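Local coordinates for protein myosin-2 (Saccharomyces cerevisiae, PDB 6IXO) that transports organelles and other cargo along polarized actin cables, binding receptors on that cargo through its globular tail domain, the part contained in this chain, at residues L31-E36 against Y53-L58; L82-Q86 against D150-L154; L119-L123 against Y140-T145; L292-K297 against L321-Y325; P315-Q319 against V342-V346. All blocks are in the same frame, centred on the assembly; numbering follows the deposited sequence.

Contact 1: L31-E36 against Y53-L58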
# COMPACT_ATOMS: atom_id res chain seq x y z
N LEU A 31 -6.17 -23.39 0.19
CA LEU A 31 -4.99 -22.65 0.63
C LEU A 31 -5.12 -21.17 0.30
O LEU A 31 -4.84 -20.30 1.14
CB LEU A 31 -3.73 -23.22 -0.03
CG LEU A 31 -2.43 -22.51 0.38
CD1 LEU A 31 -2.13 -22.76 1.84
CD2 LEU A 31 -1.28 -22.97 -0.50
N LEU A 32 -5.51 -20.88 -0.93
CA LEU A 32 -5.47 -19.49 -1.34
C LEU A 32 -6.76 -18.74 -0.90
O LEU A 32 -6.67 -17.78 -0.15
CB LEU A 32 -5.28 -19.38 -2.85
CG LEU A 32 -4.00 -20.06 -3.36
CD1 LEU A 32 -3.97 -19.93 -4.87
CD2 LEU A 32 -2.73 -19.45 -2.74
N LYS A 33 -7.93 -19.15 -1.37
CA LYS A 33 -9.15 -18.42 -0.98
C LYS A 33 -9.39 -18.57 0.51
O LYS A 33 -10.03 -17.73 1.14
CB LYS A 33 -10.38 -18.91 -1.75
CG LYS A 33 -10.31 -18.64 -3.24
CD LYS A 33 -11.63 -19.01 -3.91
CE LYS A 33 -11.49 -19.04 -5.43
NZ LYS A 33 -12.79 -19.34 -6.10
N GLY A 34 -8.84 -19.63 1.11
CA GLY A 34 -9.07 -19.92 2.51
C GLY A 34 -7.99 -19.38 3.44
O GLY A 34 -7.91 -19.79 4.60
N PHE A 35 -7.12 -18.51 2.93
CA PHE A 35 -6.03 -17.96 3.74
C PHE A 35 -6.52 -17.34 5.07
O PHE A 35 -7.64 -16.79 5.15
CB PHE A 35 -5.26 -16.90 2.94
CG PHE A 35 -5.95 -15.53 2.90
CD1 PHE A 35 -7.02 -15.29 2.02
CD2 PHE A 35 -5.51 -14.49 3.72
CE1 PHE A 35 -7.65 -14.02 1.98
CE2 PHE A 35 -6.15 -13.21 3.68
CZ PHE A 35 -7.22 -12.99 2.80
N GLU A 36 -5.68 -17.45 6.09
CA GLU A 36 -5.88 -16.83 7.40
C GLU A 36 -4.65 -15.99 7.72
O GLU A 36 -3.52 -16.44 7.62
CB GLU A 36 -6.11 -17.86 8.51
CG GLU A 36 -7.44 -18.62 8.42
CD GLU A 36 -8.66 -17.72 8.59
OE1 GLU A 36 -8.53 -16.72 9.32
OE2 GLU A 36 -9.73 -18.00 8.00
N TYR A 53 3.23 -18.75 4.63
CA TYR A 53 3.00 -20.20 4.54
C TYR A 53 2.38 -20.60 3.18
O TYR A 53 2.74 -21.67 2.63
CB TYR A 53 2.16 -20.72 5.74
CG TYR A 53 0.71 -20.30 5.71
CD1 TYR A 53 -0.24 -21.06 5.01
CD2 TYR A 53 0.27 -19.13 6.37
CE1 TYR A 53 -1.57 -20.67 4.95
CE2 TYR A 53 -1.07 -18.75 6.33
CZ TYR A 53 -1.98 -19.52 5.61
OH TYR A 53 -3.32 -19.14 5.54
N PRO A 54 1.51 -19.77 2.57
CA PRO A 54 1.01 -20.19 1.25
C PRO A 54 2.10 -20.21 0.20
O PRO A 54 2.19 -21.19 -0.54
CB PRO A 54 -0.05 -19.12 0.90
CG PRO A 54 -0.47 -18.60 2.23
CD PRO A 54 0.80 -18.52 3.00
N ALA A 55 2.92 -19.16 0.14
CA ALA A 55 4.01 -19.17 -0.83
C ALA A 55 4.94 -20.38 -0.63
O ALA A 55 5.33 -21.00 -1.62
CB ALA A 55 4.82 -17.91 -0.74
N ARG A 56 5.29 -20.72 0.61
CA ARG A 56 6.26 -21.80 0.82
C ARG A 56 5.65 -23.10 0.37
O ARG A 56 6.31 -23.94 -0.24
CB ARG A 56 6.70 -21.90 2.31
CG ARG A 56 7.34 -20.65 2.88
CD ARG A 56 8.82 -20.60 2.64
NE ARG A 56 9.46 -19.35 3.09
CZ ARG A 56 9.95 -19.14 4.32
NH1 ARG A 56 10.51 -17.97 4.62
NH2 ARG A 56 9.88 -20.09 5.24
N ILE A 57 4.37 -23.29 0.66
CA ILE A 57 3.71 -24.52 0.19
C ILE A 57 3.70 -24.62 -1.35
O ILE A 57 4.02 -25.66 -1.92
CB ILE A 57 2.29 -24.60 0.75
CG1 ILE A 57 2.39 -24.87 2.24
CG2 ILE A 57 1.51 -25.71 0.05
CD1 ILE A 57 1.05 -24.75 3.01
N LEU A 58 3.33 -23.52 -2.01
CA LEU A 58 3.33 -23.45 -3.47
C LEU A 58 4.70 -23.75 -4.05
O LEU A 58 4.82 -24.45 -5.05
CB LEU A 58 2.88 -22.05 -3.93
CG LEU A 58 1.43 -21.68 -3.63
CD1 LEU A 58 1.15 -20.20 -4.03
CD2 LEU A 58 0.48 -22.61 -4.35
O HOH W 1 -5.13 -21.16 3.65
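Leu31, on helix 20-32, lies opposite Pro54, in the first turn of helix 53-67, with 6.5 Å between their CA atoms, and just beyond it the chain reverses through a type I turn from Leu32 to Phe35. The Leu31 side chain is a knob in a hole made by Tyr53, Pro54, Ile57 and Leu58, a place suited to a leucine's fork. Its CD1 comes to the edge of the tyrosine ring, 3.8 Å from Tyr53 CE1, and also meets the CD1 methyl of Ile57; its CD2 is turned to the Pro54 carbonyl and to Leu58. Beside it, Leu32 CD2 touches Leu58 CD1 at 4.2 Å. Tyr53 has CG between its backbone N and carbonyl carbon (chi1 71°), which carries the ring across to the chain just past the turn. There its OH accepts a nearly straight bond from the backbone N of Glu36, 3.0 Å long at 174°. A water that donates to Leu31 O, 2.7 Å away, also makes a weak bond to this hydroxyl. A phenylalanine in place of Tyr53 would probably leave the Glu36 N-H without its acceptor and the turn freer to shift. Trp104 of helix 97-124 packs on Leu32 and Phe35, placing this knobs-into-holes joint and its tyrosine-held turn within the all-helical cargo-binding tail domain.

Contact 2: L82-Q86 against D150-L154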
# COMPACT_ATOMS: atom_id res chain seq x y z
N LEU A 82 -2.05 -17.86 -10.19
CA LEU A 82 -1.97 -16.42 -10.51
C LEU A 82 -3.37 -15.76 -10.49
O LEU A 82 -3.58 -14.69 -9.88
CB LEU A 82 -1.31 -16.24 -11.88
CG LEU A 82 0.17 -16.62 -11.92
CD1 LEU A 82 0.62 -16.93 -13.34
CD2 LEU A 82 1.01 -15.51 -11.37
N THR A 83 -4.32 -16.42 -11.16
CA THR A 83 -5.69 -15.94 -11.27
C THR A 83 -6.31 -15.81 -9.89
O THR A 83 -6.95 -14.80 -9.58
CB THR A 83 -6.58 -16.89 -12.11
OG1 THR A 83 -6.03 -17.00 -13.43
CG2 THR A 83 -8.01 -16.33 -12.21
N THR A 84 -6.12 -16.84 -9.07
CA THR A 84 -6.80 -16.90 -7.79
C THR A 84 -6.26 -15.82 -6.85
O THR A 84 -7.03 -15.13 -6.16
CB THR A 84 -6.67 -18.31 -7.14
OG1 THR A 84 -7.32 -19.27 -7.99
CG2 THR A 84 -7.34 -18.33 -5.75
N ILE A 85 -4.95 -15.65 -6.82
CA ILE A 85 -4.41 -14.66 -5.89
C ILE A 85 -4.92 -13.28 -6.29
O ILE A 85 -5.37 -12.51 -5.45
CB ILE A 85 -2.87 -14.65 -5.87
CG1 ILE A 85 -2.36 -15.94 -5.15
CG2 ILE A 85 -2.36 -13.38 -5.18
CD1 ILE A 85 -0.80 -16.12 -5.18
N GLN A 86 -4.85 -12.97 -7.58
CA GLN A 86 -5.27 -11.63 -8.00
C GLN A 86 -6.74 -11.45 -7.65
O GLN A 86 -7.15 -10.40 -7.14
CB GLN A 86 -5.05 -11.43 -9.50
CG GLN A 86 -5.52 -10.02 -9.96
CD GLN A 86 -4.87 -9.54 -11.26
OE1 GLN A 86 -3.68 -9.76 -11.52
NE2 GLN A 86 -5.66 -8.86 -12.06
N ASP A 150 5.29 -13.17 -15.19
CA ASP A 150 3.92 -13.28 -14.64
C ASP A 150 3.85 -12.91 -13.15
O ASP A 150 2.92 -12.22 -12.72
CB ASP A 150 3.38 -14.71 -14.85
CG ASP A 150 3.08 -15.03 -16.34
OD1 ASP A 150 3.01 -14.10 -17.16
OD2 ASP A 150 2.94 -16.23 -16.67
N PHE A 151 4.83 -13.33 -12.35
CA PHE A 151 4.81 -12.91 -10.93
C PHE A 151 5.16 -11.44 -10.74
O PHE A 151 4.65 -10.79 -9.85
CB PHE A 151 5.74 -13.81 -10.09
CG PHE A 151 5.08 -15.09 -9.66
CD1 PHE A 151 3.86 -15.06 -9.04
CD2 PHE A 151 5.65 -16.31 -9.92
CE1 PHE A 151 3.20 -16.21 -8.67
CE2 PHE A 151 5.00 -17.48 -9.54
CZ PHE A 151 3.76 -17.41 -8.93
N GLU A 152 6.04 -10.91 -11.58
CA GLU A 152 6.29 -9.49 -11.57
C GLU A 152 5.00 -8.71 -11.85
O GLU A 152 4.65 -7.75 -11.12
CB GLU A 152 7.37 -9.17 -12.60
CG GLU A 152 7.68 -7.69 -12.76
CD GLU A 152 8.74 -7.45 -13.85
OE1 GLU A 152 9.93 -7.33 -13.50
OE2 GLU A 152 8.38 -7.39 -15.04
N ALA A 153 4.27 -9.14 -12.87
CA ALA A 153 2.98 -8.53 -13.20
C ALA A 153 1.99 -8.70 -12.05
O ALA A 153 1.27 -7.73 -11.67
CB ALA A 153 2.40 -9.11 -14.52
N LEU A 154 1.93 -9.90 -11.46
CA LEU A 154 1.02 -10.13 -10.33
C LEU A 154 1.31 -9.15 -9.16
O LEU A 154 0.40 -8.54 -8.59
CB LEU A 154 1.12 -11.56 -9.81
CG LEU A 154 0.22 -11.93 -8.61
CD1 LEU A 154 -1.28 -11.74 -8.96
CD2 LEU A 154 0.46 -13.41 -8.19
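Leu82 opens the first segment by reaching across to three residues of the partner helix. The two short segments run almost parallel, 9° apart in direction, with their axes 11.0 Å from each other, a spacing bridged here mainly by Leu82 and Leu154. With CG anti to the carbonyl carbon (chi1 -68°), the side chain of Leu82 carries its fork across to the partner helix, where CD1 and CD2 take different neighbours. CD1 lies against the aliphatic CB of Asp150 at 3.9 Å, near the outer side of the interface, where the carboxylate can remain in solvent. CD2 presses on the Phe151 ring, 3.5 Å from CE1 and approaching it obliquely, and also meets Leu154 CD2 at 3.9 Å. One turn on, Ile85 offers its CG2 branch to the same Leu154 methyl, 4.1 Å away, the two side chains crossing at about a right angle. Gln86 follows with its CB 3.8 Å from Leu154 CD1, the side chains sliding past each other in opposite directions. Leu154 thus has both methyls in use, CD1 against the Gln86 stem and CD2 between Leu82 and Ile85. The glutamine suits the margin: its aliphatic stem packs, while OE1 is hydrogen-bonded to Asn157, a turn further along the second helix. No hydrogen bond joins the two segments themselves. Helix 97-124 backs the contact, with Trp104 and Val108 against Ile85 and with Tyr112 and Val115 against Phe151, while helix 20-32 touches helix 71-90 at Thr84.

Contact 3: L119-L123 against Y140-T145; sequences LNSIL and YVSLVT
A helical hairpin brings Leu119 and Ile122 against Val141 and Val144: helix 97-124 and the long helix 134-180 follow one another in the chain and pack antiparallel, their axes here 10.4 Å apart at a crossing angle of -162°. Ile122 does most on the buried side. Its CD1 reaches Tyr140 CE2 at 3.5 Å, coming at the ring obliquely, and touches Val144 CG2 at 3.7 Å, while its other branch, CG2, meets Val141 CG2 at 3.8 Å. A beta-branched isoleucine thus serves three partners at once. Tyr140, whose CG stands anti to the backbone N (chi1 -177°), lays its ring beside Ile122 and also meets Trp66 edge-to-face, which joins the hairpin to helix 53-67. Leu119 slides past Val144, CB to CG1 at 4.0 Å, the compact valine allowing the two backbones to come near at this point. On the outer side, Leu123 CD2 rests on Val141 CG1 at 3.8 Å, the two side chains at about a right angle. Thr145 is suited to the margin, since its hydroxyl is occupied within its own helix while Leu119 CD1 lies against it. That hydroxyl, OG1, donates to Val141 O over 2.6 Å from above the carbonyl plane, and the backbone N of Thr145 reaches the same oxygen from the opposite face.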
# COMPACT_ATOMS: atom_id res chain seq x y z
N LEU A 119 15.36 -19.39 -11.57
CA LEU A 119 15.85 -19.04 -12.90
C LEU A 119 17.36 -18.92 -12.89
O LEU A 119 18.06 -19.46 -13.77
CB LEU A 119 15.19 -17.73 -13.37
CG LEU A 119 15.49 -17.34 -14.82
CD1 LEU A 119 15.24 -18.52 -15.77
CD2 LEU A 119 14.63 -16.12 -15.20
N ASN A 120 17.90 -18.22 -11.90
CA ASN A 120 19.35 -18.10 -11.81
C ASN A 120 20.00 -19.44 -11.56
O ASN A 120 21.06 -19.73 -12.10
CB ASN A 120 19.77 -17.12 -10.71
CG ASN A 120 21.28 -17.07 -10.53
OD1 ASN A 120 21.98 -16.40 -11.29
ND2 ASN A 120 21.79 -17.79 -9.55
N SER A 121 19.35 -20.29 -10.77
CA SER A 121 19.91 -21.61 -10.51
C SER A 121 19.93 -22.48 -11.77
O SER A 121 20.86 -23.28 -11.99
CB SER A 121 19.10 -22.33 -9.42
OG SER A 121 19.56 -23.68 -9.32
N ILE A 122 18.89 -22.33 -12.59
CA ILE A 122 18.75 -23.07 -13.84
C ILE A 122 19.81 -22.63 -14.85
O ILE A 122 20.48 -23.46 -15.48
CB ILE A 122 17.33 -22.86 -14.43
CG1 ILE A 122 16.32 -23.72 -13.66
CG2 ILE A 122 17.28 -23.22 -15.90
CD1 ILE A 122 14.86 -23.24 -13.80
N LEU A 123 19.98 -21.32 -14.98
CA LEU A 123 20.91 -20.76 -15.96
C LEU A 123 22.37 -20.99 -15.57
O LEU A 123 23.26 -21.08 -16.44
CB LEU A 123 20.66 -19.25 -16.12
CG LEU A 123 19.37 -18.83 -16.83
CD1 LEU A 123 19.18 -17.32 -16.78
CD2 LEU A 123 19.36 -19.34 -18.26
N TYR A 140 12.02 -25.21 -21.12
CA TYR A 140 11.97 -25.05 -19.67
C TYR A 140 12.43 -23.67 -19.21
O TYR A 140 11.77 -23.01 -18.40
CB TYR A 140 12.82 -26.13 -19.01
CG TYR A 140 12.75 -26.08 -17.52
CD1 TYR A 140 11.53 -25.95 -16.87
CD2 TYR A 140 13.90 -26.16 -16.75
CE1 TYR A 140 11.46 -25.90 -15.49
CE2 TYR A 140 13.83 -26.13 -15.38
CZ TYR A 140 12.61 -25.99 -14.75
OH TYR A 140 12.55 -25.95 -13.38
N VAL A 141 13.59 -23.24 -19.70
CA VAL A 141 14.11 -21.92 -19.36
C VAL A 141 13.09 -20.87 -19.76
O VAL A 141 12.87 -19.87 -19.05
CB VAL A 141 15.46 -21.66 -20.07
CG1 VAL A 141 15.96 -20.23 -19.79
CG2 VAL A 141 16.46 -22.64 -19.58
N SER A 142 12.46 -21.10 -20.90
CA SER A 142 11.48 -20.18 -21.47
C SER A 142 10.23 -20.10 -20.58
O SER A 142 9.68 -19.02 -20.35
CB SER A 142 11.13 -20.62 -22.89
OG SER A 142 10.25 -19.69 -23.49
N LEU A 143 9.81 -21.25 -20.06
CA LEU A 143 8.69 -21.31 -19.12
C LEU A 143 8.97 -20.56 -17.82
O LEU A 143 8.12 -19.81 -17.33
CB LEU A 143 8.38 -22.78 -18.80
CG LEU A 143 7.55 -23.11 -17.55
CD1 LEU A 143 6.08 -22.84 -17.78
CD2 LEU A 143 7.75 -24.56 -17.12
N VAL A 144 10.14 -20.76 -17.25
CA VAL A 144 10.44 -20.14 -15.97
C VAL A 144 10.62 -18.64 -16.18
O VAL A 144 10.26 -17.83 -15.32
CB VAL A 144 11.71 -20.75 -15.32
CG1 VAL A 144 12.05 -20.05 -13.99
CG2 VAL A 144 11.51 -22.23 -15.10
N THR A 145 11.19 -18.26 -17.32
CA THR A 145 11.35 -16.85 -17.61
C THR A 145 9.98 -16.16 -17.70
O THR A 145 9.82 -15.07 -17.17
CB THR A 145 12.12 -16.64 -18.90
OG1 THR A 145 13.39 -17.29 -18.78
CG2 THR A 145 12.31 -15.14 -19.17

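Contact 4: L292-K297 against L321-Y325. With SO4 (sulfate ion), chain E.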
# COMPACT_ATOMS: atom_id res chain seq x y z
N LEU A 292 -2.19 29.83 7.02
CA LEU A 292 -2.83 30.96 6.37
C LEU A 292 -4.03 31.40 7.20
O LEU A 292 -4.32 32.60 7.35
CB LEU A 292 -3.24 30.59 4.93
CG LEU A 292 -3.97 31.68 4.11
CD1 LEU A 292 -3.79 31.43 2.62
CD2 LEU A 292 -5.48 31.68 4.40
N LEU A 293 -4.75 30.42 7.73
CA LEU A 293 -5.97 30.68 8.46
C LEU A 293 -5.68 31.31 9.83
O LEU A 293 -6.59 31.84 10.46
CB LEU A 293 -6.77 29.41 8.61
CG LEU A 293 -7.35 28.82 7.31
CD1 LEU A 293 -8.22 27.59 7.65
CD2 LEU A 293 -8.22 29.88 6.60
N GLN A 294 -4.43 31.26 10.25
CA GLN A 294 -4.09 31.73 11.59
C GLN A 294 -3.28 33.00 11.65
O GLN A 294 -3.40 33.78 12.63
CB GLN A 294 -3.32 30.63 12.34
CG GLN A 294 -4.19 29.43 12.69
CD GLN A 294 -3.41 28.34 13.38
OE1 GLN A 294 -2.88 27.44 12.74
NE2 GLN A 294 -3.32 28.43 14.70
N VAL A 295 -2.45 33.24 10.64
CA VAL A 295 -1.55 34.40 10.73
C VAL A 295 -2.28 35.71 10.39
O VAL A 295 -3.36 35.70 9.78
CB VAL A 295 -0.33 34.26 9.80
CG1 VAL A 295 0.51 33.05 10.22
CG2 VAL A 295 -0.79 34.13 8.35
N ARG A 296 -1.68 36.82 10.77
CA ARG A 296 -2.26 38.12 10.53
C ARG A 296 -2.29 38.38 9.03
O ARG A 296 -1.34 38.08 8.31
CB ARG A 296 -1.45 39.19 11.24
CG ARG A 296 -2.28 40.36 11.72
CD ARG A 296 -1.42 41.41 12.38
NE ARG A 296 -0.50 42.03 11.44
CZ ARG A 296 0.41 42.94 11.78
NH1 ARG A 296 0.50 43.35 13.04
NH2 ARG A 296 1.21 43.46 10.85
N LYS A 297 -3.41 38.93 8.60
CA LYS A 297 -3.67 39.22 7.20
C LYS A 297 -4.14 40.68 7.06
O LYS A 297 -5.18 40.92 6.47
CB LYS A 297 -4.73 38.26 6.66
CG LYS A 297 -4.23 36.79 6.53
CD LYS A 297 -5.34 35.77 6.30
CE LYS A 297 -6.22 35.62 7.54
NZ LYS A 297 -5.57 34.72 8.53
N LEU A 321 -8.62 31.38 -0.63
CA LEU A 321 -8.64 31.13 0.81
C LEU A 321 -8.85 32.43 1.57
O LEU A 321 -9.66 32.49 2.49
CB LEU A 321 -7.34 30.48 1.25
CG LEU A 321 -7.17 29.05 0.70
CD1 LEU A 321 -5.75 28.59 0.96
CD2 LEU A 321 -8.17 28.11 1.35
N ILE A 322 -8.08 33.46 1.18
CA ILE A 322 -8.22 34.76 1.84
C ILE A 322 -9.59 35.38 1.58
O ILE A 322 -10.19 35.97 2.50
CB ILE A 322 -7.12 35.75 1.37
CG1 ILE A 322 -5.77 35.28 1.88
CG2 ILE A 322 -7.43 37.23 1.89
CD1 ILE A 322 -4.60 35.97 1.24
N SER A 323 -10.10 35.30 0.33
CA SER A 323 -11.36 36.00 0.06
C SER A 323 -12.51 35.24 0.73
O SER A 323 -13.54 35.81 0.97
CB SER A 323 -11.63 36.17 -1.44
OG SER A 323 -11.54 34.92 -2.10
N GLN A 324 -12.32 33.95 1.02
CA GLN A 324 -13.38 33.18 1.70
C GLN A 324 -13.23 33.11 3.22
O GLN A 324 -14.05 32.49 3.89
CB GLN A 324 -13.40 31.73 1.13
CG GLN A 324 -13.92 31.78 -0.33
CD GLN A 324 -13.64 30.46 -1.06
OE1 GLN A 324 -13.45 29.41 -0.43
NE2 GLN A 324 -13.63 30.52 -2.38
N TYR A 325 -12.17 33.71 3.74
CA TYR A 325 -11.93 33.73 5.19
C TYR A 325 -13.09 34.36 5.96
O TYR A 325 -13.54 35.44 5.60
CB TYR A 325 -10.66 34.52 5.48
CG TYR A 325 -10.29 34.59 6.95
CD1 TYR A 325 -9.66 33.52 7.58
CD2 TYR A 325 -10.53 35.75 7.70
CE1 TYR A 325 -9.28 33.59 8.94
CE2 TYR A 325 -10.19 35.82 9.04
CZ TYR A 325 -9.54 34.74 9.64
OH TYR A 325 -9.21 34.85 10.95
S SO4 E . 3.20 45.89 12.47
O1 SO4 E . 2.84 45.96 11.06
O2 SO4 E . 3.12 47.22 13.06
O3 SO4 E . 2.28 44.99 13.16
O4 SO4 E . 4.56 45.37 12.61
O HOH W 2 -6.53 34.44 11.06
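Lys297 folds back on itself at chi3 (-69°) and chi4 (-81°), while Tyr325 swings its ring out with CG anti to the backbone N (chi1 -179°), and these turns bring the lysine tip over one face of the ring. CE stands over the ring centre, 3.9 Å from the centroid, in a CH-pi contact. NZ lies off-centre, 4.4 Å from the same centroid, and makes a cation-pi interaction. The ammonium is gripped well beyond that: it donates to Leu292 O and to Val295 O, each at 2.7 Å and each in the carbonyl plane, and to a water. The water in turn donates to Leu293 O and to Tyr325 OH, so one molecule links the lysine, the backbone and the phenol; Tyr325 OH is also hydrogen-bonded to Glu331. At its edge the ring meets Leu293 O, and Leu293 CD2 packs on its CD1 at 4.0 Å. Leucines fill the space between the helices, with Leu292 CD1 on Leu321 CD1 at 3.8 Å and Leu306 of helix 300-309 against both Leu292 and Ile322. Arg296 points elsewhere, bound to Asp302 and to a sulfate probably from the crystallisation liquor, with NH2 3.0 Å from its O1. A lysine suits this buried place because its long chain packs while its charge is answered: carbonyl oxygens, a water and an aromatic face surround the ammonium, likely to favour the charged form, and NZ joins Leu292 O of helix 284-294 to Val295 O in the loop after it.

Contact 5: P315-Q319 against V342-V346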
# COMPACT_ATOMS: atom_id res chain seq x y z
N PRO A 315 -0.73 31.91 -6.13
CA PRO A 315 -1.48 33.11 -5.76
C PRO A 315 -3.01 32.95 -5.89
O PRO A 315 -3.74 33.50 -5.04
CB PRO A 315 -0.94 34.16 -6.74
CG PRO A 315 0.43 33.73 -7.03
CD PRO A 315 0.32 32.20 -7.11
N ALA A 316 -3.49 32.21 -6.89
CA ALA A 316 -4.93 32.04 -7.05
C ALA A 316 -5.51 31.27 -5.86
O ALA A 316 -6.64 31.51 -5.45
CB ALA A 316 -5.26 31.32 -8.38
N GLN A 317 -4.75 30.30 -5.34
CA GLN A 317 -5.18 29.58 -4.14
C GLN A 317 -5.18 30.48 -2.91
O GLN A 317 -6.11 30.41 -2.10
CB GLN A 317 -4.28 28.36 -3.88
CG GLN A 317 -4.47 27.27 -4.97
CD GLN A 317 -3.38 26.20 -4.93
OE1 GLN A 317 -2.26 26.45 -4.49
NE2 GLN A 317 -3.70 25.00 -5.43
N LEU A 318 -4.13 31.27 -2.74
CA LEU A 318 -4.09 32.26 -1.65
C LEU A 318 -5.33 33.14 -1.73
O LEU A 318 -5.96 33.46 -0.71
CB LEU A 318 -2.84 33.14 -1.74
CG LEU A 318 -1.53 32.40 -1.49
CD1 LEU A 318 -0.34 33.34 -1.61
CD2 LEU A 318 -1.55 31.74 -0.13
N GLN A 319 -5.68 33.55 -2.95
CA GLN A 319 -6.79 34.49 -3.09
C GLN A 319 -8.12 33.86 -2.69
O GLN A 319 -8.92 34.51 -2.03
CB GLN A 319 -6.88 35.02 -4.52
CG GLN A 319 -8.03 35.99 -4.71
CD GLN A 319 -8.11 36.46 -6.13
OE1 GLN A 319 -7.76 35.73 -7.04
NE2 GLN A 319 -8.56 37.70 -6.33
N VAL A 342 -3.82 41.27 -3.16
CA VAL A 342 -3.80 39.86 -3.50
C VAL A 342 -4.32 39.63 -4.93
O VAL A 342 -3.69 38.91 -5.71
CB VAL A 342 -4.63 39.04 -2.52
CG1 VAL A 342 -4.86 37.65 -3.05
CG2 VAL A 342 -3.94 39.01 -1.16
N ALA A 343 -5.45 40.25 -5.27
CA ALA A 343 -6.06 40.09 -6.59
C ALA A 343 -5.12 40.58 -7.69
O ALA A 343 -5.07 40.02 -8.78
CB ALA A 343 -7.39 40.85 -6.66
N ASP A 344 -4.35 41.62 -7.37
CA ASP A 344 -3.36 42.12 -8.31
C ASP A 344 -2.16 41.18 -8.43
O ASP A 344 -1.58 41.08 -9.51
CB ASP A 344 -2.90 43.52 -7.89
CG ASP A 344 -3.93 44.58 -8.24
OD1 ASP A 344 -4.62 44.41 -9.28
OD2 ASP A 344 -4.06 45.57 -7.49
N ILE A 345 -1.80 40.48 -7.35
CA ILE A 345 -0.71 39.51 -7.47
C ILE A 345 -1.15 38.37 -8.37
O ILE A 345 -0.37 37.84 -9.17
CB ILE A 345 -0.26 38.97 -6.10
CG1 ILE A 345 0.51 40.04 -5.35
CG2 ILE A 345 0.62 37.72 -6.28
CD1 ILE A 345 0.92 39.65 -3.97
N VAL A 346 -2.43 38.01 -8.27
CA VAL A 346 -2.98 36.97 -9.11
C VAL A 346 -3.03 37.43 -10.57
O VAL A 346 -2.55 36.74 -11.46
CB VAL A 346 -4.38 36.54 -8.66
CG1 VAL A 346 -5.05 35.69 -9.72
CG2 VAL A 346 -4.31 35.77 -7.34
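Pro315 and Val346 lead the apolar contacts between two antiparallel helix segments whose axes approach to 8.8 Å and cross at -154°, close enough for small side chains to be needed. Pro315 CB sits 3.8 Å from Val346 CG2 and 3.9 Å from Ile345 CG2, and its ring suits the first turn of helix 315-323, where the missing N-H costs little. Val346 CG2 also fits tightly against the backbone, 3.3 Å from Pro315 O. At the other end the stem of Gln319 takes over, its CB 3.6 Å from Val342 CG1. Polar atoms touch without hydrogen bonding. With CG anti to the backbone N (chi1 179°) and the chain extended beyond, the Gln319 amide lies across the second helix: NE2 is 3.4 Å from Ala343 CB, and OE1 is 3.5 Å from Val346 CG2. The small alanine lets the amide come this near. Cutting back to an alanine here would keep the touch of CB on Val342 but would probably uncover Ala343 and the part of Val346 that the amide lies on, opening a gap at this edge. Helix 300-309 adds Arg307 against Leu318 and Ile345, and Ile303 against Val342. The chemistry is thus one of shape: methyls, a proline ring and a glutamine amide hold the pair by close fit, with no hydrogen bond between the segments.

The five contacts form two clusters on opposite sides of the chain's centre in an elongated, all-helical tail domain. Contacts 1, 2 and 3 come first along the chain. Contact 1 touches contact 2, their centres 14 Å apart, through Leu32 against Thr84 and Ile85. Contacts 2 and 3 share helix 134-180, with centres 18 Å apart, and the chain between the segments of contact 2 contains both segments of contact 3. Contacts 4 and 5 follow, centres 12 Å apart; they share helix 315-323, alternate along the chain, and touch through Leu292 on Leu318 and Ile322 on Val342. Centres of contacts in different clusters are about 49 to 63 Å apart, making two separate packing regions of one domain.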